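Local coordinates for protein plasmodium falciparum gamete antigen 27/25 (Plasmodium falciparum, PDB 1N81) that is essential for sexual development of the malaria parasite as a helical gametocyte protein, and may dimerise, though its molecular function is not established, at residues D135-L138 and I139-F143; K160-A163 and A164-S167; I166-F169 and L170-V174. All coordinates share one frame; numbering follows the deposited sequence.

Contact 1: D135-L138 and I139-F143; sequences DKKL and IRMLF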
# COMPACT_ATOMS: atom_id res chain seq x y z
N ASP A 135 -4.91 -14.14 -4.08
CA ASP A 135 -3.98 -15.17 -4.52
C ASP A 135 -2.57 -15.04 -3.92
O ASP A 135 -1.69 -14.40 -4.50
CB ASP A 135 -3.89 -15.20 -6.06
CG ASP A 135 -3.28 -16.50 -6.60
OD1 ASP A 135 -2.45 -17.11 -5.89
OD2 ASP A 135 -3.62 -16.90 -7.73
N LYS A 136 -2.35 -15.69 -2.78
CA LYS A 136 -1.06 -15.62 -2.10
C LYS A 136 0.08 -16.17 -2.95
O LYS A 136 1.24 -15.76 -2.79
CB LYS A 136 -1.10 -16.38 -0.77
CG LYS A 136 -2.24 -16.04 0.18
CD LYS A 136 -2.35 -17.14 1.26
CE LYS A 136 -3.66 -17.11 2.06
NZ LYS A 136 -3.63 -16.13 3.19
N LYS A 137 -0.25 -17.10 -3.85
CA LYS A 137 0.76 -17.69 -4.71
C LYS A 137 1.28 -16.65 -5.70
O LYS A 137 2.49 -16.51 -5.90
CB LYS A 137 0.19 -18.87 -5.47
CG LYS A 137 1.20 -19.60 -6.31
CD LYS A 137 0.77 -21.06 -6.54
CE LYS A 137 1.94 -21.92 -7.00
NZ LYS A 137 2.46 -21.51 -8.33
N LEU A 138 0.35 -15.94 -6.32
CA LEU A 138 0.70 -14.89 -7.28
C LEU A 138 1.48 -13.81 -6.52
O LEU A 138 2.49 -13.32 -6.99
CB LEU A 138 -0.57 -14.30 -7.90
CG LEU A 138 -0.40 -13.06 -8.79
CD1 LEU A 138 0.39 -13.42 -10.05
CD2 LEU A 138 -1.76 -12.53 -9.17
N ILE A 139 1.01 -13.45 -5.33
CA ILE A 139 1.71 -12.42 -4.57
C ILE A 139 3.16 -12.83 -4.25
O ILE A 139 4.09 -12.03 -4.40
CB ILE A 139 0.94 -12.06 -3.30
CG1 ILE A 139 -0.38 -11.35 -3.69
CG2 ILE A 139 1.78 -11.13 -2.41
CD1 ILE A 139 -1.37 -11.23 -2.54
N ARG A 140 3.34 -14.08 -3.83
CA ARG A 140 4.67 -14.56 -3.48
C ARG A 140 5.60 -14.47 -4.68
O ARG A 140 6.74 -14.05 -4.55
CB ARG A 140 4.62 -16.01 -2.99
CG ARG A 140 6.00 -16.58 -2.54
CD ARG A 140 6.59 -15.85 -1.32
NE ARG A 140 7.74 -15.02 -1.68
CZ ARG A 140 8.48 -14.34 -0.81
NH1 ARG A 140 8.22 -14.38 0.49
NH2 ARG A 140 9.48 -13.58 -1.25
N MET A 141 5.11 -14.86 -5.86
CA MET A 141 5.93 -14.79 -7.05
C MET A 141 6.24 -13.37 -7.45
O MET A 141 7.39 -13.06 -7.78
CB MET A 141 5.28 -15.57 -8.20
CG MET A 141 5.42 -17.07 -8.02
SD MET A 141 4.83 -18.00 -9.44
CE MET A 141 3.17 -18.15 -9.01
N LEU A 142 5.24 -12.50 -7.44
CA LEU A 142 5.53 -11.11 -7.77
C LEU A 142 6.55 -10.52 -6.77
O LEU A 142 7.44 -9.75 -7.16
CB LEU A 142 4.25 -10.27 -7.81
CG LEU A 142 3.30 -10.55 -8.98
CD1 LEU A 142 1.99 -9.82 -8.74
CD2 LEU A 142 3.92 -10.08 -10.32
N PHE A 143 6.44 -10.93 -5.50
CA PHE A 143 7.36 -10.48 -4.45
C PHE A 143 8.79 -10.93 -4.71
O PHE A 143 9.74 -10.17 -4.50
CB PHE A 143 6.94 -11.00 -3.06
CG PHE A 143 6.65 -9.90 -2.07
CD1 PHE A 143 5.37 -9.34 -1.99
CD2 PHE A 143 7.65 -9.40 -1.25
CE1 PHE A 143 5.11 -8.31 -1.10
CE2 PHE A 143 7.40 -8.36 -0.34
CZ PHE A 143 6.13 -7.82 -0.28
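Leu138 and Leu142 lie side by side on the first turns of helix 136-150, just behind an N-cap made by Asp135. Both side chains point the same way, and the branch carbon Leu138 CG comes 4.0 Å from the methyl Leu142 CD1. Around them four i to i+4 backbone bonds open the helix, starting with Ile139 N to Asp135 O and ending with Leu142 N to Leu138 O, the straightest at 173°. The cap comes from Asp135 OD1, which takes Leu138 N at 3.1 Å from above the carboxylate plane and receives a weak second bond from Lys137 N; OD2 turns to a salt bridge with Arg131 of the preceding helix. With two first-turn amides directed at one oxygen, one of them weakly, the carboxylate probably also offsets the positive end of the helix dipole. Ile139 can be followed along its length: CB packs on Asp135 O and the carbonyl carbon of Leu138, CG1 closes on Asp135 O at 3.4 Å, and CD1 stays beside that oxygen before reaching Ile166 and Ser167 of helix 156-173. Arg140 runs on along its own helix to salt bridges with Asp144 and Glu147 and a cation-pi contact with Tyr159. Lys137 and Met141 cover the exposed flank, their chains crossing. Lys137 sets off with CG opposite the backbone N (chi1 -176°) and bends only at its last torsion, which brings NZ back over the methionine methyl, Lys137 NZ to Met141 CE being 3.5 Å.

Contact 2: K160-A163 and A164-S167; sequences KDAA and ARIS
Arg165 folds back over the preceding turn of helix 156-173, laying one face of its guanidinium on the backbone of Asp161 and Ala162. Ala162 CA sits 3.5 Å above the guanidinium plane and Asp161 C a little farther, both off-centre, near the edge of the group. The two terminal nitrogens part company there: Arg165 NH1 lies 3.7 Å from Ala162 CB, while Arg165 NH2 approaches Asp161 CB at 3.6 Å. A chain that leaves the helix beside its own N (chi1 -82°) and bends at chi3 produces this return. The Asp161 carboxylate turns off from the guanidinium, with OD2 5.0 Å from Arg165 NH2, so any attraction between the charges acts without contact; the ion pair of Arg165 is made by NH1 with Glu109. Ile166, one residue on, sets its CG1 3.2 Å from Ala162 O, an oxygen that also accepts from Ile166 N at 2.9 Å. Arg165 packs against Arg80, Arg84 and Tyr88 of helix 71-89, Ala162 and Ile166 bear on Phe143 of helix 136-150, and Ile166 also reaches Val112 and Ile113 of helix 96-122.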
# COMPACT_ATOMS: atom_id res chain seq x y z
N LYS A 160 4.83 -12.12 5.20
CA LYS A 160 3.48 -12.57 5.48
C LYS A 160 2.55 -11.38 5.81
O LYS A 160 1.39 -11.32 5.37
CB LYS A 160 3.53 -13.58 6.62
CG LYS A 160 2.20 -14.05 7.13
CD LYS A 160 2.39 -15.23 8.10
CE LYS A 160 1.06 -15.80 8.60
NZ LYS A 160 0.32 -14.86 9.51
N ASP A 161 3.04 -10.43 6.59
CA ASP A 161 2.19 -9.28 6.92
C ASP A 161 1.92 -8.46 5.66
O ASP A 161 0.79 -8.02 5.44
CB ASP A 161 2.84 -8.40 7.99
CG ASP A 161 2.91 -9.08 9.36
OD1 ASP A 161 2.07 -9.97 9.66
OD2 ASP A 161 3.80 -8.72 10.16
N ALA A 162 2.94 -8.29 4.83
CA ALA A 162 2.77 -7.52 3.60
C ALA A 162 1.73 -8.15 2.68
O ALA A 162 0.89 -7.45 2.11
CB ALA A 162 4.08 -7.38 2.88
N ALA A 163 1.76 -9.47 2.52
CA ALA A 163 0.81 -10.13 1.62
C ALA A 163 -0.61 -9.87 2.11
O ALA A 163 -1.52 -9.67 1.30
CB ALA A 163 1.09 -11.64 1.55
N ALA A 164 -0.81 -9.86 3.42
CA ALA A 164 -2.14 -9.59 3.98
C ALA A 164 -2.57 -8.15 3.67
O ALA A 164 -3.72 -7.90 3.32
CB ALA A 164 -2.13 -9.84 5.49
N ARG A 165 -1.65 -7.20 3.78
CA ARG A 165 -1.98 -5.80 3.50
C ARG A 165 -2.37 -5.61 2.05
O ARG A 165 -3.29 -4.86 1.73
CB ARG A 165 -0.79 -4.91 3.75
CG ARG A 165 -0.58 -4.52 5.22
CD ARG A 165 0.63 -3.59 5.29
NE ARG A 165 1.56 -4.22 6.18
CZ ARG A 165 2.80 -4.51 5.89
NH1 ARG A 165 3.32 -4.21 4.71
NH2 ARG A 165 3.53 -5.09 6.80
N ILE A 166 -1.63 -6.28 1.19
CA ILE A 166 -1.83 -6.19 -0.24
C ILE A 166 -3.27 -6.64 -0.60
O ILE A 166 -4.00 -5.93 -1.32
CB ILE A 166 -0.78 -7.07 -0.91
CG1 ILE A 166 0.56 -6.33 -0.86
CG2 ILE A 166 -1.20 -7.47 -2.34
CD1 ILE A 166 1.71 -7.18 -1.40
N SER A 167 -3.65 -7.80 -0.09
CA SER A 167 -5.00 -8.32 -0.36
C SER A 167 -6.00 -7.32 0.23
O SER A 167 -6.98 -6.97 -0.44
CB SER A 167 -5.18 -9.71 0.25
OG SER A 167 -4.43 -10.67 -0.48

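Contact 3: I166-F169 and L170-V174; sequences ISQF and LIDVV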
# COMPACT_ATOMS: atom_id res chain seq x y z
N ILE A 166 -1.63 -6.28 1.19
CA ILE A 166 -1.83 -6.19 -0.24
C ILE A 166 -3.27 -6.64 -0.60
O ILE A 166 -4.00 -5.93 -1.32
CB ILE A 166 -0.78 -7.07 -0.91
CG1 ILE A 166 0.56 -6.33 -0.86
CG2 ILE A 166 -1.20 -7.47 -2.34
CD1 ILE A 166 1.71 -7.18 -1.40
N SER A 167 -3.65 -7.80 -0.09
CA SER A 167 -5.00 -8.32 -0.36
C SER A 167 -6.00 -7.32 0.23
O SER A 167 -6.98 -6.97 -0.44
CB SER A 167 -5.18 -9.71 0.25
OG SER A 167 -4.43 -10.67 -0.48
N GLN A 168 -5.73 -6.83 1.44
CA GLN A 168 -6.64 -5.87 2.06
C GLN A 168 -6.75 -4.60 1.26
O GLN A 168 -7.85 -4.09 1.05
CB GLN A 168 -6.19 -5.48 3.47
CG GLN A 168 -7.21 -4.55 4.11
CD GLN A 168 -6.80 -4.06 5.45
OE1 GLN A 168 -5.96 -3.18 5.57
NE2 GLN A 168 -7.38 -4.64 6.49
N PHE A 169 -5.60 -4.08 0.83
CA PHE A 169 -5.57 -2.86 0.04
C PHE A 169 -6.41 -3.01 -1.25
O PHE A 169 -7.19 -2.14 -1.61
CB PHE A 169 -4.12 -2.51 -0.34
CG PHE A 169 -4.00 -1.26 -1.18
CD1 PHE A 169 -3.59 -0.05 -0.61
CD2 PHE A 169 -4.29 -1.29 -2.55
CE1 PHE A 169 -3.46 1.13 -1.38
CE2 PHE A 169 -4.18 -0.13 -3.33
CZ PHE A 169 -3.76 1.09 -2.74
N LEU A 170 -6.24 -4.11 -1.97
CA LEU A 170 -6.98 -4.31 -3.21
C LEU A 170 -8.50 -4.32 -2.96
O LEU A 170 -9.26 -3.61 -3.62
CB LEU A 170 -6.51 -5.60 -3.87
CG LEU A 170 -5.08 -5.46 -4.42
CD1 LEU A 170 -4.53 -6.81 -4.74
CD2 LEU A 170 -5.04 -4.57 -5.64
N ILE A 171 -8.95 -5.11 -1.99
CA ILE A 171 -10.38 -5.18 -1.70
C ILE A 171 -10.94 -3.79 -1.37
O ILE A 171 -11.97 -3.41 -1.88
CB ILE A 171 -10.66 -6.17 -0.54
CG1 ILE A 171 -10.37 -7.59 -1.03
CG2 ILE A 171 -12.13 -6.08 -0.11
CD1 ILE A 171 -10.20 -8.61 0.09
N ASP A 172 -10.23 -3.03 -0.55
CA ASP A 172 -10.65 -1.70 -0.18
C ASP A 172 -10.60 -0.67 -1.28
O ASP A 172 -11.43 0.24 -1.31
CB ASP A 172 -9.76 -1.11 0.91
CG ASP A 172 -10.06 -1.68 2.24
OD1 ASP A 172 -11.03 -2.46 2.33
OD2 ASP A 172 -9.33 -1.33 3.19
N VAL A 173 -9.63 -0.79 -2.17
CA VAL A 173 -9.44 0.27 -3.15
C VAL A 173 -9.90 0.07 -4.58
O VAL A 173 -10.40 1.01 -5.19
CB VAL A 173 -7.93 0.70 -3.12
CG1 VAL A 173 -7.67 1.85 -4.09
CG2 VAL A 173 -7.55 1.10 -1.66
N VAL A 174 -9.72 -1.12 -5.13
CA VAL A 174 -10.13 -1.40 -6.50
C VAL A 174 -11.62 -1.08 -6.64
O VAL A 174 -12.42 -1.47 -5.78
CB VAL A 174 -9.92 -2.89 -6.86
CG1 VAL A 174 -10.46 -3.17 -8.27
CG2 VAL A 174 -8.42 -3.23 -6.80
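The last turns of helix 156-173 carry a CH-pi contact between residues four apart, in which the methyl Val173 CG2 stands over the ring of Phe169. It lies 3.9 Å from the centroid and only 8° off the ring normal, practically above the middle of the face, while Val173 CB touches Phe169 CE2 at 3.8 Å near the rim. With CG opposite the backbone N (chi1 179°), Phe169 slants toward the C-terminal end of the helix and Val173, and Leu170 N borders the ring edge. Farther round, Leu170 runs alongside Ile166 with the same heading, joined by Ile166 CG2 and Leu170 CD1 at 4.2 Å. Gln168 and Asp172 take the polar side: their amide and carboxylate planes are nearly parallel, yet each is held from elsewhere, Gln168 OE1 by Arg80 and the Asp172 carboxylate by Arg72 through OD1 and Asn76 through OD2. Three side chains of helix 71-89 thus hold these groups, and Arg72 probably offsets the charge of the buried aspartate. Phe169 and Val173 face helix 13-35, at Ile15 and Val18, and Leu170 meets Val116 of helix 96-122 and Met133. The helix ends as Val174 leaves helical geometry. Its final i to i+4 bonds include Val173 N to Phe169 O at 2.8 Å, bent to 140°, and Val174 N to Leu170 O at 2.9 Å.

Overall arrangement
Contact 1 opens helix 136-150 at the surface, whereas contacts 2 and 3 follow one another along helix 156-173 and share Ile166 and Ser167; contact 3 is buried and contact 2 only partly so. The two helices are consecutive, and residues of contact 1 pack on those of contacts 2 and 3: Phe143 CE1 packs on Ile166 CD1 at 3.6 Å, Ile139 CD1 on Ile166 CG2 at 3.8 Å, and Phe143 CZ on Ala162 CB at 3.8 Å. Chemistry changes with depth. A carboxylate cap and long solvent-side chains mark contact 1, a guanidinium laid over backbone marks contact 2, and contact 3 combines apolar and aromatic packing with an anchored buried carboxylate.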